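Long-range contacts in 5-methylthioribose-1-phosphate isomerase (Saccharomyces cerevisiae, PDB 1W2W), which catalyses the interconversion of 5-methylthioribose 1-phosphate and 5-methylthioribulose 1-phosphate in the methionine salvage pathway: residues I35-D40 with N96-F101; S63-V68 with G134-Y139. All blocks are in the same frame, centred on the assembly; numbering follows the deposited sequence.

Contact 1 of 2, residues I35-D40 with N96-F101; sequences IHTIDD and NKRLDF
The guanidinium of R98 turns an edge to the carboxylate of D39. R98 NH2 donates to D39 OD2 at 2.8 Å in a salt bridge with a nearly straight N-H...O angle of 165°. OD2 lies close to the guanidinium plane, but the nitrogen approaches from above the carboxylate plane. The two planes are 63° apart, so this is a one-bond bridge and not a flat two-pronged pair. T37 CB also lies near the plane of the guanidinium, at its edge. The other carboxylate oxygen, D39 OD1, comes obliquely to the F101 ring, 3.6 Å from CE2. That ring also stacks with Y42.

I38 packs against the arginine. Its CG2, anti to the backbone N, packs 3.6 Å from the carbonyl oxygen R98 O, while CD1 sits 4.0 Å from R98 CB. The R98 chain bends at chi3 (72°), and I38 CB approaches the guanidinium at a slant, nearest to NH2. R98 NE pairs with E67 of helix 53-73, so this buried cation is shared by two carboxylates.

T37 and D40 fix the start of the helix. D40 OD2 accepts from H36 N at 2.8 Å and from T37 N at 3.2 Å; T37 OG1 receives weak bonds from D39 N and D40 N. The arrangement is a capping box with T37 as N-cap, and a salt bridge from the first turn of helix 38-46, made by D39, ties it to helix 88-103.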
loop_
_atom_site.group_PDB
_atom_site.type_symbol
_atom_site.label_atom_id
_atom_site.label_comp_id
_atom_site.label_asym_id
_atom_site.label_seq_id
_atom_site.Cartn_x
_atom_site.Cartn_y
_atom_site.Cartn_z
ATOM N N ILE A 35 6.397 -21.962 -23.316
ATOM C CA ILE A 35 5.493 -22.958 -22.756
ATOM C C ILE A 35 5.492 -24.202 -23.644
ATOM O O ILE A 35 5.088 -24.133 -24.797
ATOM C CB ILE A 35 4.063 -22.385 -22.676
ATOM C CG1 ILE A 35 4.048 -21.060 -21.897
ATOM C CG2 ILE A 35 3.094 -23.424 -22.116
ATOM C CD1 ILE A 35 4.358 -21.177 -20.398
ATOM N N HIS A 36 5.955 -25.326 -23.105
ATOM C CA HIS A 36 6.008 -26.575 -23.868
ATOM C C HIS A 36 5.101 -27.653 -23.288
ATOM O O HIS A 36 4.542 -28.474 -24.025
ATOM C CB HIS A 36 7.457 -27.077 -23.967
ATOM C CG HIS A 36 8.364 -26.137 -24.702
ATOM N ND1 HIS A 36 8.212 -25.857 -26.042
ATOM C CD2 HIS A 36 9.427 -25.409 -24.284
ATOM C CE1 HIS A 36 9.142 -24.996 -26.419
ATOM N NE2 HIS A 36 9.890 -24.707 -25.371
ATOM N N THR A 37 4.961 -27.663 -21.968
ATOM C CA THR A 37 4.216 -28.722 -21.299
ATOM C C THR A 37 3.324 -28.179 -20.206
ATOM O O THR A 37 3.372 -26.982 -19.879
ATOM C CB THR A 37 5.175 -29.724 -20.648
ATOM O OG1 THR A 37 5.787 -29.105 -19.502
ATOM C CG2 THR A 37 6.331 -30.043 -21.593
ATOM N N ILE A 38 2.530 -29.075 -19.631
ATOM C CA ILE A 38 1.653 -28.688 -18.534
ATOM C C ILE A 38 2.477 -28.280 -17.318
ATOM O O ILE A 38 2.042 -27.454 -16.508
ATOM C CB ILE A 38 0.638 -29.804 -18.236
ATOM C CG1 ILE A 38 -0.355 -29.880 -19.407
ATOM C CG2 ILE A 38 -0.139 -29.508 -16.951
ATOM C CD1 ILE A 38 -1.269 -31.103 -19.388
ATOM N N ASP A 39 3.686 -28.823 -17.192
ATOM C CA ASP A 39 4.533 -28.390 -16.080
ATOM C C ASP A 39 4.887 -26.919 -16.219
ATOM O O ASP A 39 5.012 -26.229 -15.210
ATOM C CB ASP A 39 5.826 -29.204 -15.966
ATOM C CG ASP A 39 5.568 -30.656 -15.680
ATOM O OD1 ASP A 39 5.047 -30.959 -14.585
ATOM O OD2 ASP A 39 5.840 -31.553 -16.498
ATOM N N ASP A 40 5.060 -26.450 -17.455
ATOM C CA ASP A 40 5.409 -25.050 -17.696
ATOM C C ASP A 40 4.214 -24.159 -17.366
ATOM O O ASP A 40 4.367 -23.117 -16.733
ATOM C CB ASP A 40 5.807 -24.830 -19.152
ATOM C CG ASP A 40 7.082 -25.567 -19.527
ATOM O OD1 ASP A 40 7.925 -25.821 -18.629
ATOM O OD2 ASP A 40 7.316 -25.926 -20.700
ATOM N N ASN A 96 -5.645 -36.685 -17.645
ATOM C CA ASN A 96 -6.576 -36.192 -16.634
ATOM C C ASN A 96 -5.894 -35.863 -15.320
ATOM O O ASN A 96 -6.219 -34.869 -14.674
ATOM C CB ASN A 96 -7.755 -37.147 -16.429
ATOM C CG ASN A 96 -8.823 -36.966 -17.485
ATOM O OD1 ASN A 96 -9.205 -35.836 -17.810
ATOM N ND2 ASN A 96 -9.304 -38.072 -18.039
ATOM N N LYS A 97 -4.930 -36.690 -14.934
ATOM C CA LYS A 97 -4.155 -36.442 -13.724
ATOM C C LYS A 97 -3.374 -35.133 -13.864
ATOM O O LYS A 97 -3.296 -34.337 -12.927
ATOM C CB LYS A 97 -3.213 -37.619 -13.468
ATOM C CG LYS A 97 -2.350 -37.518 -12.214
ATOM C CD LYS A 97 -1.683 -38.873 -11.937
ATOM C CE LYS A 97 -0.257 -38.931 -12.461
ATOM N NZ LYS A 97 0.708 -38.778 -11.326
ATOM N N ARG A 98 -2.806 -34.908 -15.041
ATOM C CA ARG A 98 -2.029 -33.696 -15.270
ATOM C C ARG A 98 -2.916 -32.449 -15.363
ATOM O O ARG A 98 -2.499 -31.357 -14.958
ATOM C CB ARG A 98 -1.104 -33.867 -16.480
ATOM C CG ARG A 98 0.084 -34.755 -16.126
ATOM C CD ARG A 98 0.949 -35.135 -17.295
ATOM N NE ARG A 98 1.750 -34.010 -17.779
ATOM C CZ ARG A 98 2.753 -33.461 -17.115
ATOM N NH1 ARG A 98 3.100 -33.918 -15.917
ATOM N NH2 ARG A 98 3.421 -32.455 -17.657
ATOM N N LEU A 99 -4.139 -32.614 -15.865
ATOM C CA LEU A 99 -5.142 -31.546 -15.779
ATOM C C LEU A 99 -5.525 -31.188 -14.347
ATOM O O LEU A 99 -5.674 -30.010 -14.012
ATOM C CB LEU A 99 -6.379 -31.867 -16.628
ATOM C CG LEU A 99 -6.166 -32.024 -18.134
ATOM C CD1 LEU A 99 -7.438 -32.576 -18.780
ATOM C CD2 LEU A 99 -5.775 -30.679 -18.763
ATOM N N ASP A 100 -5.682 -32.193 -13.494
ATOM C CA ASP A 100 -5.873 -31.947 -12.066
ATOM C C ASP A 100 -4.683 -31.248 -11.402
ATOM O O ASP A 100 -4.866 -30.378 -10.551
ATOM C CB ASP A 100 -6.241 -33.244 -11.321
ATOM C CG ASP A 100 -7.548 -33.860 -11.817
ATOM O OD1 ASP A 100 -8.332 -33.172 -12.510
ATOM O OD2 ASP A 100 -7.876 -35.043 -11.565
ATOM N N PHE A 101 -3.465 -31.623 -11.791
ATOM C CA PHE A 101 -2.258 -30.951 -11.307
ATOM C C PHE A 101 -2.313 -29.468 -11.695
ATOM O O PHE A 101 -2.141 -28.577 -10.846
ATOM C CB PHE A 101 -1.027 -31.645 -11.902
ATOM C CG PHE A 101 0.279 -30.960 -11.614
ATOM C CD1 PHE A 101 0.682 -30.716 -10.309
ATOM C CD2 PHE A 101 1.099 -30.564 -12.658
ATOM C CE1 PHE A 101 1.888 -30.085 -10.048
ATOM C CE2 PHE A 101 2.310 -29.934 -12.403
ATOM C CZ PHE A 101 2.703 -29.698 -11.097
#

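Contact 2 of 2, residues S63-V68 with G134-Y139; sequences SVLTEV and GSLYNY
Apolar contacts carry this interface, and L136 CD2 is the methyl that does most of the touching. It lies 3.5 Å from the backbone atom L65 N and 3.7 Å from L65 CB. V64 CG1 reaches the same methyl at 3.8 Å, with the V64 and L136 side chains roughly perpendicular. V68 CG2 is a more distant neighbour. L136 has CG anti to its backbone N (chi1 -179°), which sends the branch across to helix 53-73. The L65 and L136 side chains lie side by side, pointing opposite ways.

The aromatic contact is made at a ring edge. L65 CD2 lies near the plane of the Y137 ring, 4.1 Å from CD1, and is 4.0 Å from Y137 CA. Thus one L65 methyl touches both the ring and the backbone of Y137.

No hydrogen bond links the two segments. The polar end of Y137 turns to another part of the chain, where its OH bonds to R10 O.

The short helical segments run roughly antiparallel, with 153° between their directions and their axes 9.9 Å apart at closest approach. This is antiparallel helix-helix packing within the N-terminal part of the isomerase, where helix 53-73 lies against the long helix 129-168.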
loop_
_atom_site.group_PDB
_atom_site.type_symbol
_atom_site.label_atom_id
_atom_site.label_comp_id
_atom_site.label_asym_id
_atom_site.label_seq_id
_atom_site.Cartn_x
_atom_site.Cartn_y
_atom_site.Cartn_z
ATOM N N SER A 63 -1.057 -24.670 -22.513
ATOM C CA SER A 63 -0.008 -25.599 -22.091
ATOM C C SER A 63 -0.427 -27.061 -22.283
ATOM O O SER A 63 0.428 -27.930 -22.479
ATOM C CB SER A 63 0.456 -25.332 -20.651
ATOM O OG SER A 63 -0.448 -25.871 -19.698
ATOM N N VAL A 64 -1.729 -27.328 -22.227
ATOM C CA VAL A 64 -2.242 -28.665 -22.540
ATOM C C VAL A 64 -2.039 -28.947 -24.032
ATOM O O VAL A 64 -1.602 -30.039 -24.436
ATOM C CB VAL A 64 -3.738 -28.788 -22.177
ATOM C CG1 VAL A 64 -4.225 -30.219 -22.407
ATOM C CG2 VAL A 64 -3.991 -28.404 -20.726
ATOM N N LEU A 65 -2.345 -27.959 -24.865
ATOM C CA LEU A 65 -2.159 -28.125 -26.302
ATOM C C LEU A 65 -0.685 -28.302 -26.673
ATOM O O LEU A 65 -0.347 -29.190 -27.458
ATOM C CB LEU A 65 -2.797 -26.977 -27.098
ATOM C CG LEU A 65 -2.584 -27.015 -28.623
ATOM C CD1 LEU A 65 -3.226 -28.266 -29.241
ATOM C CD2 LEU A 65 -3.149 -25.758 -29.274
ATOM N N THR A 66 0.209 -27.481 -26.133
ATOM C CA THR A 66 1.626 -27.687 -26.443
ATOM C C THR A 66 2.095 -29.063 -25.974
ATOM O O THR A 66 2.923 -29.693 -26.640
ATOM C CB THR A 66 2.543 -26.579 -25.865
ATOM O OG1 THR A 66 2.313 -26.429 -24.462
ATOM C CG2 THR A 66 2.208 -25.218 -26.440
ATOM N N GLU A 67 1.573 -29.528 -24.840
ATOM C CA GLU A 67 1.949 -30.845 -24.330
ATOM C C GLU A 67 1.512 -31.959 -25.279
ATOM O O GLU A 67 2.302 -32.856 -25.602
ATOM C CB GLU A 67 1.416 -31.109 -22.920
ATOM C CG GLU A 67 1.751 -32.518 -22.445
ATOM C CD GLU A 67 1.869 -32.621 -20.943
ATOM O OE1 GLU A 67 1.390 -33.625 -20.377
ATOM O OE2 GLU A 67 2.442 -31.699 -20.324
ATOM N N VAL A 68 0.264 -31.920 -25.739
ATOM C CA VAL A 68 -0.198 -33.020 -26.582
ATOM C C VAL A 68 0.485 -32.992 -27.939
ATOM O O VAL A 68 0.718 -34.040 -28.556
ATOM C CB VAL A 68 -1.730 -33.084 -26.715
ATOM C CG1 VAL A 68 -2.391 -33.258 -25.345
ATOM C CG2 VAL A 68 -2.245 -31.879 -27.427
ATOM N N GLY A 134 -6.750 -31.668 -32.508
ATOM C CA GLY A 134 -7.485 -30.791 -33.401
ATOM C C GLY A 134 -8.593 -30.017 -32.709
ATOM O O GLY A 134 -8.761 -28.824 -32.955
ATOM N N SER A 135 -9.343 -30.693 -31.843
ATOM C CA SER A 135 -10.480 -30.059 -31.175
ATOM C C SER A 135 -10.005 -29.081 -30.100
ATOM O O SER A 135 -10.633 -28.043 -29.869
ATOM C CB SER A 135 -11.389 -31.119 -30.549
ATOM O OG SER A 135 -11.924 -31.972 -31.554
ATOM N N LEU A 136 -8.904 -29.420 -29.438
ATOM C CA LEU A 136 -8.313 -28.537 -28.443
ATOM C C LEU A 136 -7.749 -27.274 -29.086
ATOM O O LEU A 136 -7.886 -26.179 -28.524
ATOM C CB LEU A 136 -7.234 -29.267 -27.633
ATOM C CG LEU A 136 -6.543 -28.464 -26.525
ATOM C CD1 LEU A 136 -7.544 -27.931 -25.502
ATOM C CD2 LEU A 136 -5.446 -29.280 -25.839
ATOM N N TYR A 137 -7.117 -27.417 -30.253
ATOM C CA TYR A 137 -6.673 -26.253 -31.013
ATOM C C TYR A 137 -7.857 -25.325 -31.283
ATOM O O TYR A 137 -7.779 -24.109 -31.062
ATOM C CB TYR A 137 -6.074 -26.664 -32.364
ATOM C CG TYR A 137 -5.720 -25.476 -33.241
ATOM C CD1 TYR A 137 -4.552 -24.748 -33.024
ATOM C CD2 TYR A 137 -6.552 -25.083 -34.289
ATOM C CE1 TYR A 137 -4.225 -23.653 -33.831
ATOM C CE2 TYR A 137 -6.230 -24.002 -35.088
ATOM C CZ TYR A 137 -5.072 -23.295 -34.856
ATOM O OH TYR A 137 -4.757 -22.220 -35.662
ATOM N N ASN A 138 -8.950 -25.901 -31.778
ATOM C CA ASN A 138 -10.160 -25.107 -32.010
ATOM C C ASN A 138 -10.624 -24.451 -30.714
ATOM O O ASN A 138 -11.015 -23.276 -30.709
ATOM C CB ASN A 138 -11.279 -25.957 -32.619
ATOM C CG ASN A 138 -10.991 -26.325 -34.060
ATOM O OD1 ASN A 138 -10.090 -25.757 -34.679
ATOM N ND2 ASN A 138 -11.743 -27.275 -34.598
ATOM N N TYR A 139 -10.575 -25.203 -29.619
ATOM C CA TYR A 139 -11.067 -24.678 -28.350
ATOM C C TYR A 139 -10.251 -23.470 -27.897
ATOM O O TYR A 139 -10.810 -22.432 -27.491
ATOM C CB TYR A 139 -11.075 -25.732 -27.233
ATOM C CG TYR A 139 -11.342 -25.072 -25.898
ATOM C CD1 TYR A 139 -12.625 -24.673 -25.555
ATOM C CD2 TYR A 139 -10.311 -24.828 -24.993
ATOM C CE1 TYR A 139 -12.880 -24.055 -24.345
ATOM C CE2 TYR A 139 -10.558 -24.206 -23.768
ATOM C CZ TYR A 139 -11.847 -23.821 -23.460
ATOM O OH TYR A 139 -12.149 -23.210 -22.270
#

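Both contacts involve helix 53-73, although only contact 2 takes a segment from it. Their centres are about 12 Å apart. E67 joins them: it belongs to segment 63-68 but its carboxylate serves contact 1, bonding R98 and probably the backbone N of I38. V64, which packs in contact 2, also touches L99 of helix 88-103. Contact 2 is buried, and its side-chain contacts are apolar, with no hydrogen bond between the segments. Contact 1 is partly buried and mixes charge with packing, since its R98 is buried while D39 and F101 are partly exposed. Helix 53-73 thus offers a carboxylate, with some apolar packing, to helices 38-46 and 88-103, and aliphatic side chains to helix 129-168.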